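Local coordinates for phage-like element PBSX protein XepA (Bacillus subtilis, PDB 6IA5) that is a pentameric prophage lytic-cassette protein of unknown function that does not seem to be involved in host cell lysis, at residues Q59-W73 against T107-F121. Numbering follows the deposited sequence.
Sequences QDRLGAVLISKVKGW and TATDWVYLSKRYYRF. With ACT (acetate ion), chain B; GOL (glycerol), chain C; ACT (acetate ion), chain D.
Gln-59 pairs antiparallel with Tyr-119 at one end, and Lys-69 to Trp-73 run antiparallel to 108-113 at the other: each segment crosses from one four-stranded sheet of a β-sandwich to the other, and the two pair in both. Strands 69-73 and 118-121 belong to opposite sheets; their axes approach to 9.1 Å and run nearly parallel, 7° apart. In the second pairing the register slips by one residue between Val-70 and Trp-73; there Thr-109 OG1 takes the Gly-72 N-H at 3.0 Å. Between the sheets, Val-70 CG2 meets Phe-121 CE1 at 3.7 Å. Within its own sheet, Gln-59 CB makes a CH-pi contact over the face of the Tyr-119 ring.

Trp-111 is sandwiched by two lysines: Lys-71 CB lies 3.6 Å from the centroid of its six-membered ring, and Lys-69 CE and NZ cover the opposite face, NZ in a cation-pi contact while it also hydrogen-bonds Glu-143 O and salt-bridges Asp-145, both of a neighbouring subunit. In the loops, Arg-61 NE and NH2 both grip Ile-67 O, and NH1 reaches Lys-116 O. Arg-117, its CG anti to the backbone N (chi1 180°), extends side-on to Asp-60, with NH2 2.9 Å from OD2. Asp-60 OD1 takes Arg-117 NE from one face of the carboxylate and Leu-62 N, closing an Asx turn, from the other.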
# COMPACT_ATOMS: atom_id res chain seq x y z
N GLN E 59 31.14 9.98 -21.10
CA GLN E 59 31.23 8.56 -20.79
C GLN E 59 30.10 7.84 -21.54
O GLN E 59 28.94 8.17 -21.35
CB GLN E 59 31.05 8.35 -19.29
CG GLN E 59 31.99 9.18 -18.42
CD GLN E 59 33.39 8.63 -18.48
OE1 GLN E 59 33.69 7.56 -17.97
NE2 GLN E 59 34.29 9.39 -19.10
N ASP E 60 30.46 6.89 -22.39
CA ASP E 60 29.48 6.13 -23.15
C ASP E 60 28.83 5.10 -22.22
O ASP E 60 29.55 4.33 -21.58
CB ASP E 60 30.16 5.45 -24.34
CG ASP E 60 29.22 4.86 -25.38
OD1 ASP E 60 27.99 4.82 -25.16
OD2 ASP E 60 29.73 4.46 -26.44
N ARG E 61 27.49 5.10 -22.14
CA ARG E 61 26.79 4.12 -21.30
C ARG E 61 26.81 2.73 -21.93
O ARG E 61 26.66 1.74 -21.23
CB ARG E 61 25.30 4.47 -21.17
CG ARG E 61 25.05 5.73 -20.35
CD ARG E 61 23.61 6.18 -20.53
NE ARG E 61 22.79 5.13 -19.99
CZ ARG E 61 21.51 4.93 -20.27
NH1 ARG E 61 20.84 5.79 -21.01
NH2 ARG E 61 20.92 3.85 -19.79
N LEU E 62 26.97 2.66 -23.26
CA LEU E 62 26.86 1.42 -24.00
C LEU E 62 28.19 0.68 -23.94
O LEU E 62 29.24 1.24 -24.26
CB LEU E 62 26.49 1.72 -25.45
CG LEU E 62 25.19 2.50 -25.65
CD1 LEU E 62 24.84 2.60 -27.14
CD2 LEU E 62 24.04 1.86 -24.88
N GLY E 63 28.14 -0.58 -23.53
CA GLY E 63 29.34 -1.38 -23.35
C GLY E 63 28.94 -2.72 -22.75
O GLY E 63 27.75 -3.00 -22.63
N ALA E 64 29.94 -3.49 -22.33
CA ALA E 64 29.73 -4.77 -21.67
C ALA E 64 28.90 -4.59 -20.40
O ALA E 64 28.08 -5.43 -20.06
CB ALA E 64 31.06 -5.43 -21.36
N VAL E 65 29.11 -3.47 -19.71
CA VAL E 65 28.29 -3.12 -18.57
C VAL E 65 27.39 -1.95 -18.99
O VAL E 65 27.90 -0.89 -19.33
CB VAL E 65 29.14 -2.76 -17.34
CG1 VAL E 65 28.27 -2.34 -16.15
CG2 VAL E 65 30.05 -3.92 -16.98
N LEU E 66 26.07 -2.17 -18.97
CA LEU E 66 25.20 -1.12 -19.47
C LEU E 66 24.84 -0.18 -18.32
O LEU E 66 23.99 -0.50 -17.50
CB LEU E 66 23.99 -1.70 -20.21
CG LEU E 66 23.56 -0.71 -21.29
CD1 LEU E 66 23.55 -1.24 -22.69
CD2 LEU E 66 22.45 0.22 -20.82
N ILE E 67 25.48 0.99 -18.30
CA ILE E 67 25.31 1.95 -17.21
C ILE E 67 23.88 2.49 -17.24
O ILE E 67 23.45 3.03 -18.25
CB ILE E 67 26.36 3.08 -17.27
CG1 ILE E 67 27.80 2.56 -17.29
CG2 ILE E 67 26.14 4.05 -16.12
CD1 ILE E 67 28.11 1.55 -16.19
N SER E 68 23.18 2.38 -16.09
CA SER E 68 21.80 2.86 -15.98
C SER E 68 21.69 4.14 -15.15
O SER E 68 20.72 4.87 -15.29
CB SER E 68 20.93 1.76 -15.40
OG SER E 68 21.39 1.49 -14.08
N LYS E 69 22.67 4.39 -14.26
CA LYS E 69 22.51 5.48 -13.29
C LYS E 69 23.88 5.92 -12.80
O LYS E 69 24.88 5.20 -12.91
CB LYS E 69 21.67 5.02 -12.08
CG LYS E 69 22.23 3.84 -11.30
CD LYS E 69 21.32 3.40 -10.13
CE LYS E 69 21.94 2.30 -9.31
NZ LYS E 69 21.01 1.77 -8.27
N VAL E 70 23.92 7.13 -12.23
CA VAL E 70 25.18 7.72 -11.82
C VAL E 70 24.94 8.55 -10.57
O VAL E 70 23.85 9.10 -10.38
CB VAL E 70 25.83 8.55 -12.96
CG1 VAL E 70 25.01 9.77 -13.35
CG2 VAL E 70 27.27 8.95 -12.63
N LYS E 71 25.97 8.63 -9.72
CA LYS E 71 25.88 9.42 -8.51
C LYS E 71 27.25 10.04 -8.26
O LYS E 71 28.27 9.40 -8.55
CB LYS E 71 25.45 8.56 -7.32
CG LYS E 71 25.23 9.33 -6.03
CD LYS E 71 24.61 8.46 -4.94
CE LYS E 71 24.31 9.29 -3.70
NZ LYS E 71 23.75 8.45 -2.64
N GLY E 72 27.26 11.26 -7.70
CA GLY E 72 28.51 11.96 -7.47
C GLY E 72 28.67 12.47 -6.04
O GLY E 72 27.67 12.72 -5.35
N TRP E 73 29.93 12.61 -5.61
CA TRP E 73 30.29 13.25 -4.36
C TRP E 73 31.41 14.25 -4.63
O TRP E 73 32.37 13.92 -5.30
CB TRP E 73 30.79 12.24 -3.35
CG TRP E 73 29.76 11.25 -2.88
CD1 TRP E 73 29.05 11.28 -1.72
CD2 TRP E 73 29.34 10.08 -3.59
NE1 TRP E 73 28.22 10.19 -1.65
CE2 TRP E 73 28.37 9.44 -2.78
CE3 TRP E 73 29.69 9.50 -4.82
CZ2 TRP E 73 27.75 8.25 -3.16
CZ3 TRP E 73 29.08 8.32 -5.19
CH2 TRP E 73 28.12 7.70 -4.37
N THR E 107 29.38 16.88 -0.31
CA THR E 107 28.10 17.06 -0.97
C THR E 107 27.88 15.95 -1.99
O THR E 107 28.73 15.72 -2.85
CB THR E 107 28.08 18.44 -1.67
OG1 THR E 107 28.43 19.41 -0.69
CG2 THR E 107 26.72 18.77 -2.27
N ALA E 108 26.72 15.29 -1.89
CA ALA E 108 26.35 14.18 -2.77
C ALA E 108 25.19 14.59 -3.67
O ALA E 108 24.32 15.33 -3.23
CB ALA E 108 25.96 12.99 -1.90
N THR E 109 25.18 14.11 -4.91
CA THR E 109 23.96 14.18 -5.73
C THR E 109 23.03 13.04 -5.31
O THR E 109 23.40 12.21 -4.49
CB THR E 109 24.32 14.06 -7.22
OG1 THR E 109 24.68 12.70 -7.50
CG2 THR E 109 25.47 14.97 -7.61
N ASP E 110 21.83 13.00 -5.87
CA ASP E 110 21.03 11.78 -5.85
C ASP E 110 21.55 10.81 -6.90
O ASP E 110 22.36 11.19 -7.75
CB ASP E 110 19.58 12.12 -6.21
CG ASP E 110 18.86 12.88 -5.11
OD1 ASP E 110 19.39 12.93 -3.98
OD2 ASP E 110 17.78 13.40 -5.38
N TRP E 111 21.07 9.56 -6.87
CA TRP E 111 21.20 8.70 -8.03
C TRP E 111 20.42 9.34 -9.17
O TRP E 111 19.24 9.65 -9.00
CB TRP E 111 20.67 7.28 -7.73
CG TRP E 111 21.64 6.47 -6.92
CD1 TRP E 111 21.57 6.19 -5.58
CD2 TRP E 111 22.87 5.91 -7.41
NE1 TRP E 111 22.68 5.45 -5.21
CE2 TRP E 111 23.49 5.26 -6.31
CE3 TRP E 111 23.53 5.91 -8.65
CZ2 TRP E 111 24.72 4.61 -6.44
CZ3 TRP E 111 24.74 5.25 -8.78
CH2 TRP E 111 25.33 4.60 -7.68
N VAL E 112 21.10 9.53 -10.30
CA VAL E 112 20.46 10.05 -11.50
C VAL E 112 20.35 8.91 -12.50
O VAL E 112 21.37 8.30 -12.85
CB VAL E 112 21.28 11.22 -12.07
CG1 VAL E 112 20.83 11.61 -13.48
CG2 VAL E 112 21.27 12.42 -11.12
N TYR E 113 19.12 8.60 -12.92
CA TYR E 113 18.85 7.54 -13.88
C TYR E 113 18.99 8.14 -15.27
O TYR E 113 18.35 9.15 -15.56
CB TYR E 113 17.50 6.88 -13.61
CG TYR E 113 17.53 6.01 -12.37
CD1 TYR E 113 17.52 6.58 -11.10
CD2 TYR E 113 17.66 4.63 -12.47
CE1 TYR E 113 17.58 5.79 -9.95
CE2 TYR E 113 17.72 3.83 -11.33
CZ TYR E 113 17.67 4.41 -10.08
OH TYR E 113 17.76 3.64 -8.96
N LEU E 114 19.85 7.53 -16.10
CA LEU E 114 20.29 8.16 -17.33
C LEU E 114 19.36 7.77 -18.48
O LEU E 114 18.75 6.69 -18.45
CB LEU E 114 21.72 7.67 -17.60
CG LEU E 114 22.74 8.11 -16.55
CD1 LEU E 114 24.05 7.39 -16.78
CD2 LEU E 114 22.92 9.64 -16.56
N SER E 115 19.29 8.64 -19.50
CA SER E 115 18.50 8.29 -20.68
C SER E 115 19.25 8.48 -21.99
O SER E 115 19.05 7.69 -22.90
CB SER E 115 17.15 8.97 -20.69
OG SER E 115 17.27 10.26 -20.16
N LYS E 116 20.14 9.48 -22.08
CA LYS E 116 20.87 9.68 -23.32
C LYS E 116 22.09 8.76 -23.32
O LYS E 116 22.38 8.12 -22.31
CB LYS E 116 21.28 11.15 -23.45
CG LYS E 116 20.12 12.12 -23.30
CD LYS E 116 20.45 13.52 -23.70
CE LYS E 116 19.20 14.39 -23.59
NZ LYS E 116 19.52 15.81 -23.88
N ARG E 117 22.84 8.77 -24.42
CA ARG E 117 23.92 7.81 -24.59
C ARG E 117 25.13 8.11 -23.67
O ARG E 117 25.77 7.17 -23.19
CB ARG E 117 24.30 7.70 -26.06
CG ARG E 117 25.43 6.72 -26.29
CD ARG E 117 25.59 6.41 -27.76
NE ARG E 117 26.79 5.59 -27.85
CZ ARG E 117 27.26 5.08 -28.97
NH1 ARG E 117 26.68 5.34 -30.13
NH2 ARG E 117 28.33 4.31 -28.94
N TYR E 118 25.45 9.39 -23.46
CA TYR E 118 26.68 9.79 -22.78
C TYR E 118 26.33 10.59 -21.53
O TYR E 118 25.36 11.36 -21.55
CB TYR E 118 27.53 10.68 -23.70
CG TYR E 118 27.92 10.03 -25.00
CD1 TYR E 118 29.06 9.24 -25.08
CD2 TYR E 118 27.13 10.17 -26.13
CE1 TYR E 118 29.42 8.61 -26.27
CE2 TYR E 118 27.47 9.55 -27.32
CZ TYR E 118 28.62 8.78 -27.38
OH TYR E 118 28.98 8.16 -28.54
N TYR E 119 27.14 10.41 -20.48
CA TYR E 119 27.00 11.19 -19.26
C TYR E 119 28.35 11.82 -18.93
O TYR E 119 29.39 11.34 -19.39
CB TYR E 119 26.48 10.32 -18.10
CG TYR E 119 27.34 9.13 -17.74
CD1 TYR E 119 27.22 7.93 -18.44
CD2 TYR E 119 28.29 9.20 -16.73
CE1 TYR E 119 28.01 6.83 -18.14
CE2 TYR E 119 29.08 8.10 -16.41
CZ TYR E 119 28.94 6.91 -17.11
OH TYR E 119 29.75 5.85 -16.82
N ARG E 120 28.33 12.89 -18.10
CA ARG E 120 29.55 13.44 -17.57
C ARG E 120 29.23 14.26 -16.32
O ARG E 120 28.08 14.68 -16.13
CB ARG E 120 30.22 14.38 -18.60
CG ARG E 120 29.54 15.74 -18.70
CD ARG E 120 30.27 16.66 -19.68
NE ARG E 120 29.60 17.95 -19.75
CZ ARG E 120 29.91 18.91 -20.62
NH1 ARG E 120 30.92 18.74 -21.45
NH2 ARG E 120 29.21 20.03 -20.68
N PHE E 121 30.26 14.45 -15.49
CA PHE E 121 30.23 15.46 -14.45
C PHE E 121 30.97 16.69 -14.97
O PHE E 121 31.99 16.57 -15.66
CB PHE E 121 30.95 14.95 -13.20
CG PHE E 121 30.19 13.92 -12.39
CD1 PHE E 121 28.97 13.42 -12.83
CD2 PHE E 121 30.70 13.46 -11.18
CE1 PHE E 121 28.28 12.46 -12.08
CE2 PHE E 121 30.01 12.50 -10.45
CZ PHE E 121 28.81 12.00 -10.90
C ACT B . 19.69 8.73 -3.46
O ACT B . 19.38 7.68 -2.87
OXT ACT B . 19.13 9.06 -4.53
CH3 ACT B . 20.74 9.54 -2.79
C1 GOL C . 16.62 1.85 -19.75
O1 GOL C . 15.39 2.31 -19.17
C2 GOL C . 17.78 2.76 -19.41
O2 GOL C . 18.87 2.13 -18.60
C3 GOL C . 18.14 3.21 -20.81
O3 GOL C . 18.42 4.60 -20.93
C ACT D . 21.62 16.19 -27.16
O ACT D . 22.61 15.84 -27.86
OXT ACT D . 21.00 15.34 -26.52
CH3 ACT D . 21.11 17.62 -27.05
O HOH W 1 32.19 6.14 -16.02
O HOH W 2 30.72 4.45 -19.17
O HOH W 3 18.64 4.51 -16.79
O HOH W 4 19.48 3.54 -7.05